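Local coordinates for protein aromatic-amino-acid transaminase TyrB (Burkholderia cenocepacia K56-2Valvano, PDB 4WD2) that probably catalyses the pyridoxal-phosphate-dependent exchange of amino groups between aromatic amino acids and 2-oxo acids, at residues H141-I144 and F145-G149; L165-D168 and A169-A172; Q295-G298 and A299-A303; A327-R330 and Q331-H334. All coordinates share one frame; numbering follows the deposited sequence.

Interaction 1. Residues H141-I144 and F145-G149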
loop_
_atom_site.group_PDB
_atom_site.type_symbol
_atom_site.label_atom_id
_atom_site.label_comp_id
_atom_site.label_asym_id
_atom_site.label_seq_id
_atom_site.Cartn_x
_atom_site.Cartn_y
_atom_site.Cartn_z
ATOM N N HIS A 141 -10.682 11.790 5.450
ATOM C CA HIS A 141 -10.575 12.687 4.299
ATOM C C HIS A 141 -9.645 13.861 4.582
ATOM O O HIS A 141 -8.734 14.143 3.802
ATOM C CB HIS A 141 -11.954 13.213 3.897
ATOM C CG HIS A 141 -12.694 12.323 2.944
ATOM N ND1 HIS A 141 -14.065 12.343 2.829
ATOM C CD2 HIS A 141 -12.250 11.408 2.049
ATOM C CE1 HIS A 141 -14.440 11.469 1.908
ATOM N NE2 HIS A 141 -13.359 10.887 1.424
ATOM N N ARG A 142 -9.872 14.545 5.700
ATOM C CA ARG A 142 -9.041 15.689 6.053
ATOM C C ARG A 142 -7.604 15.255 6.276
ATOM O O ARG A 142 -6.668 15.916 5.821
ATOM C CB ARG A 142 -9.560 16.396 7.303
ATOM C CG ARG A 142 -8.681 17.577 7.720
ATOM C CD ARG A 142 -9.303 18.388 8.840
ATOM N NE ARG A 142 -10.515 19.088 8.416
ATOM C CZ ARG A 142 -10.524 20.281 7.828
ATOM N NH1 ARG A 142 -9.382 20.914 7.585
ATOM N NH2 ARG A 142 -11.675 20.842 7.482
ATOM N N PHE A 143 -7.440 14.132 6.970
ATOM C CA PHE A 143 -6.118 13.638 7.320
ATOM C C PHE A 143 -5.286 13.329 6.075
ATOM O O PHE A 143 -4.154 13.799 5.948
ATOM C CB PHE A 143 -6.233 12.394 8.208
ATOM C CG PHE A 143 -4.950 12.023 8.910
ATOM C CD1 PHE A 143 -4.135 11.019 8.412
ATOM C CD2 PHE A 143 -4.563 12.674 10.073
ATOM C CE1 PHE A 143 -2.962 10.673 9.057
ATOM C CE2 PHE A 143 -3.385 12.329 10.725
ATOM C CZ PHE A 143 -2.585 11.330 10.212
ATOM N N ILE A 144 -5.852 12.559 5.152
ATOM C CA ILE A 144 -5.143 12.181 3.934
ATOM C C ILE A 144 -4.754 13.411 3.109
ATOM O O ILE A 144 -3.598 13.562 2.720
ATOM C CB ILE A 144 -5.986 11.209 3.072
ATOM C CG1 ILE A 144 -6.133 9.860 3.781
ATOM C CG2 ILE A 144 -5.346 10.991 1.711
ATOM C CD1 ILE A 144 -7.100 8.899 3.085
ATOM N N PHE A 145 -5.696 14.316 2.864
ATOM C CA PHE A 145 -5.397 15.447 1.987
ATOM C C PHE A 145 -4.524 16.525 2.645
ATOM O O PHE A 145 -3.669 17.117 1.985
ATOM C CB PHE A 145 -6.701 16.039 1.453
ATOM C CG PHE A 145 -7.303 15.222 0.351
ATOM C CD1 PHE A 145 -6.923 15.427 -0.965
ATOM C CD2 PHE A 145 -8.215 14.220 0.632
ATOM C CE1 PHE A 145 -7.465 14.661 -1.987
ATOM C CE2 PHE A 145 -8.753 13.445 -0.386
ATOM C CZ PHE A 145 -8.383 13.667 -1.693
ATOM N N GLU A 146 -4.698 16.766 3.937
ATOM C CA GLU A 146 -3.800 17.692 4.623
ATOM C C GLU A 146 -2.363 17.138 4.684
ATOM O O GLU A 146 -1.400 17.873 4.475
ATOM C CB GLU A 146 -4.316 18.006 6.031
ATOM C CG GLU A 146 -5.500 18.964 6.066
ATOM C CD GLU A 146 -5.835 19.433 7.474
ATOM O OE1 GLU A 146 -5.261 18.879 8.439
ATOM O OE2 GLU A 146 -6.663 20.359 7.620
ATOM N N ARG A 147 -2.212 15.843 4.954
ATOM C CA ARG A 147 -0.878 15.245 4.990
ATOM C C ARG A 147 -0.264 15.160 3.587
ATOM O O ARG A 147 0.952 15.081 3.443
ATOM C CB ARG A 147 -0.929 13.861 5.644
ATOM C CG ARG A 147 -1.171 13.896 7.152
ATOM C CD ARG A 147 0.028 14.502 7.883
ATOM N NE ARG A 147 -0.167 14.572 9.329
ATOM C CZ ARG A 147 0.218 13.633 10.191
ATOM N NH1 ARG A 147 -0.006 13.789 11.488
ATOM N NH2 ARG A 147 0.819 12.535 9.761
ATOM N N ALA A 148 -1.112 15.200 2.561
ATOM C CA ALA A 148 -0.658 15.236 1.168
ATOM C C ALA A 148 -0.273 16.652 0.719
ATOM O O ALA A 148 0.216 16.851 -0.398
ATOM C CB ALA A 148 -1.734 14.676 0.253
ATOM N N GLY A 149 -0.498 17.634 1.587
ATOM C CA GLY A 149 -0.049 18.994 1.341
ATOM C C GLY A 149 -1.125 20.005 0.990
ATOM O O GLY A 149 -0.809 21.120 0.574
#
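Phe143 turns its CG away from its own backbone N (chi1 -165°), which carries the ring along the helix toward Arg147, and the arginine chain folds at chi2 (-68°) to run back over it. CG of Arg147 stands over the middle of one ring face, 4.2 Å from the centroid, as a CH-pi contact. Farther out, CZ of Phe143 faces the flat of the guanidinium, 3.6 Å from CZ of Arg147. Ring and guanidinium planes are inclined by 46°, so a corner of the ring, rather than its whole face, meets the charged group. One residue back, NH1 of Arg142 forms a salt bridge to OE2 of Glu146 at 2.8 Å; the oxygen lies in the guanidinium plane but is approached from above the carboxylate. The same NH1 also donates to Val152 O. All this lies on helix 141-147, the crossover of a beta-alpha-beta unit between strands 131-135 and 152-159. Inward, the Phe145 ring packs on Ala119 and Leu184 and presents an edge to the carbonyl of His141, CD2 lying 3.2 Å from O. The helix closes in a Schellman motif, Gly149 taking positive phi with its N bonded to Glu146 O at 3.0 Å. Phe143 is also in cation-pi contact with Arg288 of the second subunit.

Interaction 2. Residues L165-D168 and A169-A172; sequences LKFD and AMLA
The N-terminal turn of helix 167-175, with Lys166 as its N-cap residue, sets Phe167 against Leu171 one turn later. Lys166 is also the centre of an inverse gamma turn, closed by a weak bond of 3.1 Å from Phe167 N to Leu165 O; the chain thus bends sharply just before the helix. Regular helical bonding follows at once, Met170 N reaching Lys166 O at 2.9 Å and Leu171 N reaching Phe167 O at the same length. Phe167 and Leu171 both hold CG opposite the backbone N (chi1 -180° and -170°), and their side chains pass each other at a slant. CB of Leu171 stands over one face of the ring, toward its rim, while the leucine methyl CD2 comes 4.0 Å from CE2 of Phe167 and its CD1 comes 4.2 Å from CZ of Phe167. Met170, extended throughout, touches the ring more lightly, its SD lying 4.4 Å from CD1 of Phe167. Beyond this turn, helix 199-211 receives all three side chains: Phe167 on Gln201, Met170 on Leu205 and Leu171 on Val208. Met170 also leans on Tyr155 and Tyr157 of strand 152-159. On another side, Lys166 runs outward to a long, weak ion pair with Asp159. The side-chain contact between the two segments is therefore apolar and lacks directional bonds: fit and dispersion hold Phe167 to Leu171, and it is the backbone amides that fix the geometry in which they meet.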
loop_
_atom_site.group_PDB
_atom_site.type_symbol
_atom_site.label_atom_id
_atom_site.label_comp_id
_atom_site.label_asym_id
_atom_site.label_seq_id
_atom_site.Cartn_x
_atom_site.Cartn_y
_atom_site.Cartn_z
ATOM N N LEU A 165 -30.506 17.331 3.815
ATOM C CA LEU A 165 -29.446 17.983 3.060
ATOM C C LEU A 165 -29.670 19.485 2.891
ATOM O O LEU A 165 -30.759 19.922 2.522
ATOM C CB LEU A 165 -29.319 17.327 1.686
ATOM C CG LEU A 165 -28.263 17.878 0.731
ATOM C CD1 LEU A 165 -26.878 17.406 1.136
ATOM C CD2 LEU A 165 -28.598 17.449 -0.684
ATOM N N LYS A 166 -28.634 20.273 3.164
ATOM C CA LYS A 166 -28.670 21.704 2.886
ATOM C C LYS A 166 -28.230 21.952 1.457
ATOM O O LYS A 166 -27.164 22.520 1.231
ATOM C CB LYS A 166 -27.756 22.480 3.835
ATOM C CG LYS A 166 -28.016 22.267 5.301
ATOM C CD LYS A 166 -26.905 22.902 6.128
ATOM C CE LYS A 166 -27.298 24.261 6.663
ATOM N NZ LYS A 166 -27.927 24.152 8.009
ATOM N N PHE A 167 -29.035 21.530 0.490
ATOM C CA PHE A 167 -28.565 21.550 -0.885
ATOM C C PHE A 167 -28.332 22.948 -1.446
ATOM O O PHE A 167 -27.373 23.164 -2.181
ATOM C CB PHE A 167 -29.522 20.815 -1.808
ATOM C CG PHE A 167 -29.056 20.814 -3.225
ATOM C CD1 PHE A 167 -27.896 20.135 -3.577
ATOM C CD2 PHE A 167 -29.733 21.530 -4.197
ATOM C CE1 PHE A 167 -27.443 20.150 -4.885
ATOM C CE2 PHE A 167 -29.282 21.545 -5.501
ATOM C CZ PHE A 167 -28.141 20.851 -5.842
ATOM N N ASP A 168 -29.212 23.891 -1.120
ATOM C CA ASP A 168 -29.040 25.261 -1.589
ATOM C C ASP A 168 -27.718 25.849 -1.083
ATOM O O ASP A 168 -26.981 26.469 -1.846
ATOM C CB ASP A 168 -30.207 26.151 -1.148
ATOM C CG ASP A 168 -31.494 25.870 -1.911
ATOM O OD1 ASP A 168 -31.444 25.223 -2.981
ATOM O OD2 ASP A 168 -32.562 26.315 -1.439
ATOM N N ALA A 169 -27.420 25.648 0.201
ATOM C CA ALA A 169 -26.191 26.168 0.797
ATOM C C ALA A 169 -24.956 25.456 0.242
ATOM O O ALA A 169 -23.925 26.085 0.005
ATOM C CB ALA A 169 -26.238 26.046 2.317
ATOM N N MET A 170 -25.068 24.144 0.050
ATOM C CA MET A 170 -24.015 23.348 -0.570
ATOM C C MET A 170 -23.690 23.848 -1.972
ATOM O O MET A 170 -22.523 24.053 -2.314
ATOM C CB MET A 170 -24.423 21.876 -0.637
ATOM C CG MET A 170 -23.471 21.034 -1.461
ATOM S SD MET A 170 -24.012 19.343 -1.765
ATOM C CE MET A 170 -22.549 18.695 -2.582
ATOM N N LEU A 171 -24.730 24.052 -2.777
ATOM C CA LEU A 171 -24.575 24.478 -4.163
ATOM C C LEU A 171 -23.996 25.894 -4.267
ATOM O O LEU A 171 -23.133 26.163 -5.105
ATOM C CB LEU A 171 -25.927 24.399 -4.891
ATOM C CG LEU A 171 -25.904 24.590 -6.409
ATOM C CD1 LEU A 171 -25.129 23.467 -7.082
ATOM C CD2 LEU A 171 -27.324 24.690 -6.980
ATOM N N ALA A 172 -24.459 26.793 -3.405
ATOM C CA ALA A 172 -23.964 28.168 -3.412
ATOM C C ALA A 172 -22.497 28.253 -2.962
ATOM O O ALA A 172 -21.717 29.035 -3.514
ATOM C CB ALA A 172 -24.842 29.048 -2.532
#

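Interaction 3. Residues Q295-G298 and A299-A303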
loop_
_atom_site.group_PDB
_atom_site.type_symbol
_atom_site.label_atom_id
_atom_site.label_comp_id
_atom_site.label_asym_id
_atom_site.label_seq_id
_atom_site.Cartn_x
_atom_site.Cartn_y
_atom_site.Cartn_z
ATOM N N GLN A 295 -0.591 -5.368 -4.566
ATOM C CA GLN A 295 -0.534 -6.794 -4.251
ATOM C C GLN A 295 -1.460 -7.630 -5.126
ATOM O O GLN A 295 -2.373 -7.119 -5.783
ATOM C CB GLN A 295 -0.855 -7.039 -2.769
ATOM C CG GLN A 295 -2.340 -7.068 -2.406
ATOM C CD GLN A 295 -2.981 -5.683 -2.342
ATOM O OE1 GLN A 295 -2.516 -4.731 -2.964
ATOM N NE2 GLN A 295 -4.055 -5.571 -1.579
ATOM N N THR A 296 -1.214 -8.932 -5.112
ATOM C CA THR A 296 -1.777 -9.831 -6.107
ATOM C C THR A 296 -3.039 -10.540 -5.632
ATOM O O THR A 296 -4.010 -10.649 -6.372
ATOM C CB THR A 296 -0.729 -10.885 -6.520
ATOM O OG1 THR A 296 0.380 -10.235 -7.152
ATOM C CG2 THR A 296 -1.320 -11.907 -7.474
ATOM N N TYR A 297 -3.022 -11.022 -4.397
ATOM C CA TYR A 297 -4.063 -11.932 -3.939
ATOM C C TYR A 297 -5.478 -11.353 -4.076
ATOM O O TYR A 297 -6.290 -11.879 -4.838
ATOM C CB TYR A 297 -3.811 -12.346 -2.492
ATOM C CG TYR A 297 -4.780 -13.404 -2.044
ATOM C CD1 TYR A 297 -5.829 -13.095 -1.196
ATOM C CD2 TYR A 297 -4.666 -14.711 -2.505
ATOM C CE1 TYR A 297 -6.730 -14.059 -0.796
ATOM C CE2 TYR A 297 -5.568 -15.685 -2.115
ATOM C CZ TYR A 297 -6.595 -15.354 -1.256
ATOM O OH TYR A 297 -7.499 -16.320 -0.859
ATOM N N GLY A 298 -5.767 -10.277 -3.349
ATOM C CA GLY A 298 -7.076 -9.641 -3.403
ATOM C C GLY A 298 -7.547 -9.227 -4.795
ATOM O O GLY A 298 -8.734 -9.352 -5.126
ATOM N N ALA A 299 -6.630 -8.730 -5.617
ATOM C CA ALA A 299 -6.981 -8.318 -6.975
ATOM C C ALA A 299 -7.345 -9.514 -7.871
ATOM O O ALA A 299 -8.234 -9.416 -8.716
ATOM C CB ALA A 299 -5.843 -7.521 -7.594
ATOM N N LYS A 300 -6.652 -10.636 -7.690
ATOM C CA LYS A 300 -6.992 -11.867 -8.400
ATOM C C LYS A 300 -8.394 -12.331 -8.039
ATOM O O LYS A 300 -9.146 -12.758 -8.909
ATOM C CB LYS A 300 -5.987 -12.980 -8.090
ATOM C CG LYS A 300 -4.643 -12.852 -8.794
ATOM C CD LYS A 300 -4.748 -13.048 -10.305
ATOM C CE LYS A 300 -3.387 -13.386 -10.906
ATOM N NZ LYS A 300 -3.370 -13.309 -12.400
ATOM N N VAL A 301 -8.739 -12.249 -6.755
ATOM C CA VAL A 301 -10.066 -12.647 -6.286
ATOM C C VAL A 301 -11.137 -11.764 -6.909
ATOM O O VAL A 301 -12.118 -12.261 -7.468
ATOM C CB VAL A 301 -10.189 -12.572 -4.740
ATOM C CG1 VAL A 301 -11.639 -12.759 -4.310
ATOM C CG2 VAL A 301 -9.301 -13.614 -4.075
ATOM N N VAL A 302 -10.946 -10.453 -6.809
ATOM C CA VAL A 302 -11.901 -9.505 -7.363
ATOM C C VAL A 302 -12.028 -9.664 -8.879
ATOM O O VAL A 302 -13.139 -9.705 -9.409
ATOM C CB VAL A 302 -11.511 -8.051 -7.018
ATOM C CG1 VAL A 302 -12.317 -7.063 -7.853
ATOM C CG2 VAL A 302 -11.703 -7.791 -5.523
ATOM N N ALA A 303 -10.899 -9.765 -9.574
ATOM C CA ALA A 303 -10.921 -9.937 -11.027
ATOM C C ALA A 303 -11.617 -11.242 -11.431
ATOM O O ALA A 303 -12.335 -11.287 -12.431
ATOM C CB ALA A 303 -9.510 -9.893 -11.591
HETATM O O HOH W 1 -4.812 -6.795 -4.550
#
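Thr296 and Lys300 lie side by side, and here the packing is close: CG2 of Thr296 is 3.7 Å from CG of Lys300, which also sits 3.3 Å from Thr296 O. Lys300 N bonds to that same carbonyl at 3.0 Å, so main chain and side chain of the lysine both gather about one oxygen. Val302 is seated just as snugly, its N bonding to Gly298 O at 3.0 Å and its CG2 touching the same atom at 3.4 Å. The ring contact is looser. Tyr297 has CG opposite its backbone N (chi1 -174°), which lays the ring past Val301; a single methyl, CG2 of Val301, stands over one face near the rim, no nearer than 4.2 Å to CE1 of Tyr297. The outward side belongs to the lysine amine, which the chain, bent at chi2 (-68°), leads away from the contact. Before the helix, a water bridges the turn: it donates to Gln295 O at 2.8 Å and accepts a weak bond from Ala299 N. It thereby links Gln295 O to an amide of the first turn. Gln295 directs NE2 to Arg262 O. The subunit boundary runs along this end, for Thr296 OG1 bonds Gly260 O of the second subunit and the Tyr297 ring stacks on Tyr297 of that subunit. Within its own chain, helix 297-307 packs on helix 55-65 through Val301, which meets Val57 and Leu64, and on helix 80-91 through Ala299 and Val302, which both meet Tyr82.

Interaction 4. Residues A327-R330 and Q331-H334; sequences ARMR and QSIH
Ser332 grips the carbonyl of Arg328 twice: OG and N each donate to Arg328 O at 2.8 Å, reaching it from opposite faces of the carbonyl plane. The hydroxyl can do so because OG lies beside its own backbone N (chi1 -62°), pointing back along the helix; it meets the oxygen 40° out of the plane. CE of Met329 and CG of Arg328 approach the same hydroxyl only loosely, at 4.0 Å and 4.1 Å from OG. The neighbouring carbonyls are satisfied in the usual helical way, Ala327 O by Gln331 N at 3.0 Å, Met329 O by Ile333 N at 2.9 Å and Arg330 O by His334 N at 3.0 Å. CG2 of Ile333 also packs 3.3 Å from Arg330 O. The polar ends look beyond the turn. In one of its two conformers Arg328 makes a salt bridge with Asp390, and Gln331 NE2 bonds to Asp335. The buried guanidinium of Arg330 is served by Thr357 OG1 and by the carbonyls of Tyr349, Gly354 and Phe356, which tie helix 309-338 to helix 348-351 and strand 356-358. Ile333 then fills the interface with helix 393-405, against Val393, Val396 and Ala397.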
loop_
_atom_site.group_PDB
_atom_site.type_symbol
_atom_site.label_atom_id
_atom_site.label_comp_id
_atom_site.label_asym_id
_atom_site.label_seq_id
_atom_site.Cartn_x
_atom_site.Cartn_y
_atom_site.Cartn_z
ATOM N N ALA A 327 -32.091 -2.020 4.112
ATOM C CA ALA A 327 -33.345 -1.298 3.919
ATOM C C ALA A 327 -34.444 -1.851 4.823
ATOM O O ALA A 327 -35.257 -1.102 5.359
ATOM C CB ALA A 327 -33.766 -1.351 2.462
ATOM N N ARG A 328 -34.450 -3.167 5.014
ATOM C CA ARG A 328 -35.397 -3.803 5.924
ATOM C C ARG A 328 -35.168 -3.345 7.362
ATOM O O ARG A 328 -36.113 -3.094 8.107
ATOM C CB ARG A 328 -35.295 -5.324 5.841
ATOM C CG ARG A 328 -36.284 -6.035 6.739
ATOM C CD ARG A 328 -36.269 -7.541 6.557
ATOM N NE ARG A 328 -37.170 -8.176 7.512
ATOM C CZ ARG A 328 -36.779 -8.722 8.659
ATOM N NH1 ARG A 328 -35.499 -8.727 8.985
ATOM N NH2 ARG A 328 -37.668 -9.269 9.475
ATOM N N MET A 329 -33.904 -3.219 7.750
ATOM C CA MET A 329 -33.588 -2.759 9.103
ATOM C C MET A 329 -33.976 -1.294 9.285
ATOM O O MET A 329 -34.430 -0.893 10.356
ATOM C CB MET A 329 -32.101 -2.956 9.418
ATOM C CG MET A 329 -31.690 -4.419 9.578
ATOM S SD MET A 329 -32.545 -5.270 10.923
ATOM C CE MET A 329 -33.883 -6.106 10.060
ATOM N N ARG A 330 -33.797 -0.492 8.242
ATOM C CA ARG A 330 -34.214 0.905 8.302
ATOM C C ARG A 330 -35.716 0.991 8.555
ATOM O O ARG A 330 -36.167 1.746 9.414
ATOM C CB ARG A 330 -33.837 1.645 7.014
ATOM C CG ARG A 330 -32.341 1.928 6.883
ATOM C CD ARG A 330 -32.039 2.798 5.666
ATOM N NE ARG A 330 -30.624 3.162 5.601
ATOM C CZ ARG A 330 -30.066 4.111 6.347
ATOM N NH1 ARG A 330 -30.802 4.794 7.216
ATOM N NH2 ARG A 330 -28.773 4.372 6.231
ATOM N N GLN A 331 -36.486 0.201 7.815
ATOM C CA GLN A 331 -37.932 0.195 7.987
ATOM C C GLN A 331 -38.326 -0.365 9.361
ATOM O O GLN A 331 -39.229 0.163 10.005
ATOM C CB GLN A 331 -38.605 -0.603 6.865
ATOM C CG GLN A 331 -40.121 -0.402 6.781
ATOM C CD GLN A 331 -40.505 0.997 6.311
ATOM O OE1 GLN A 331 -40.290 1.354 5.149
ATOM N NE2 GLN A 331 -41.064 1.797 7.215
ATOM N N SER A 332 -37.628 -1.411 9.815
ATOM C CA SER A 332 -37.927 -2.044 11.100
ATOM C C SER A 332 -37.679 -1.107 12.272
ATOM O O SER A 332 -38.499 -1.040 13.187
ATOM C CB SER A 332 -37.110 -3.327 11.292
ATOM O OG SER A 332 -37.421 -4.293 10.302
ATOM N N ILE A 333 -36.560 -0.384 12.253
ATOM C CA ILE A 333 -36.283 0.548 13.344
ATOM C C ILE A 333 -37.244 1.738 13.254
ATOM O O ILE A 333 -37.751 2.195 14.276
ATOM C CB ILE A 333 -34.795 1.027 13.368
ATOM C CG1 ILE A 333 -34.467 1.673 14.718
ATOM C CG2 ILE A 333 -34.478 1.987 12.236
ATOM C CD1 ILE A 333 -33.005 1.931 14.918
ATOM N N HIS A 334 -37.527 2.206 12.036
ATOM C CA HIS A 334 -38.505 3.273 11.835
ATOM C C HIS A 334 -39.844 2.919 12.478
ATOM O O HIS A 334 -40.383 3.688 13.275
ATOM C CB HIS A 334 -38.707 3.556 10.340
ATOM C CG HIS A 334 -39.832 4.506 10.049
ATOM N ND1 HIS A 334 -41.147 4.104 9.983
ATOM C CD2 HIS A 334 -39.831 5.839 9.810
ATOM C CE1 HIS A 334 -41.912 5.150 9.719
ATOM N NE2 HIS A 334 -41.139 6.213 9.609
#

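In the fold
All four are local contacts about one helical turn long, 2 and 3 at a helix start and 1 at a helix end, yet their chemistry follows their surroundings. Interaction 3 is the buried one and interaction 2 the surface one; interactions 1 and 4 lie between. Interactions 1 and 3, with centres about 27 Å apart, both bring an aromatic ring to the second subunit. Interactions 1 and 2 both pack on strand 152-159 from successive helices: 1 combines a salt bridge with an arginine-aromatic contact, whereas 2 is apolar. Interactions 3 and 4 fall on consecutive helices. A water spans the helix start in 3, while in 4, in the later part of a long helix, a serine hydroxyl adds a second bond to a carbonyl.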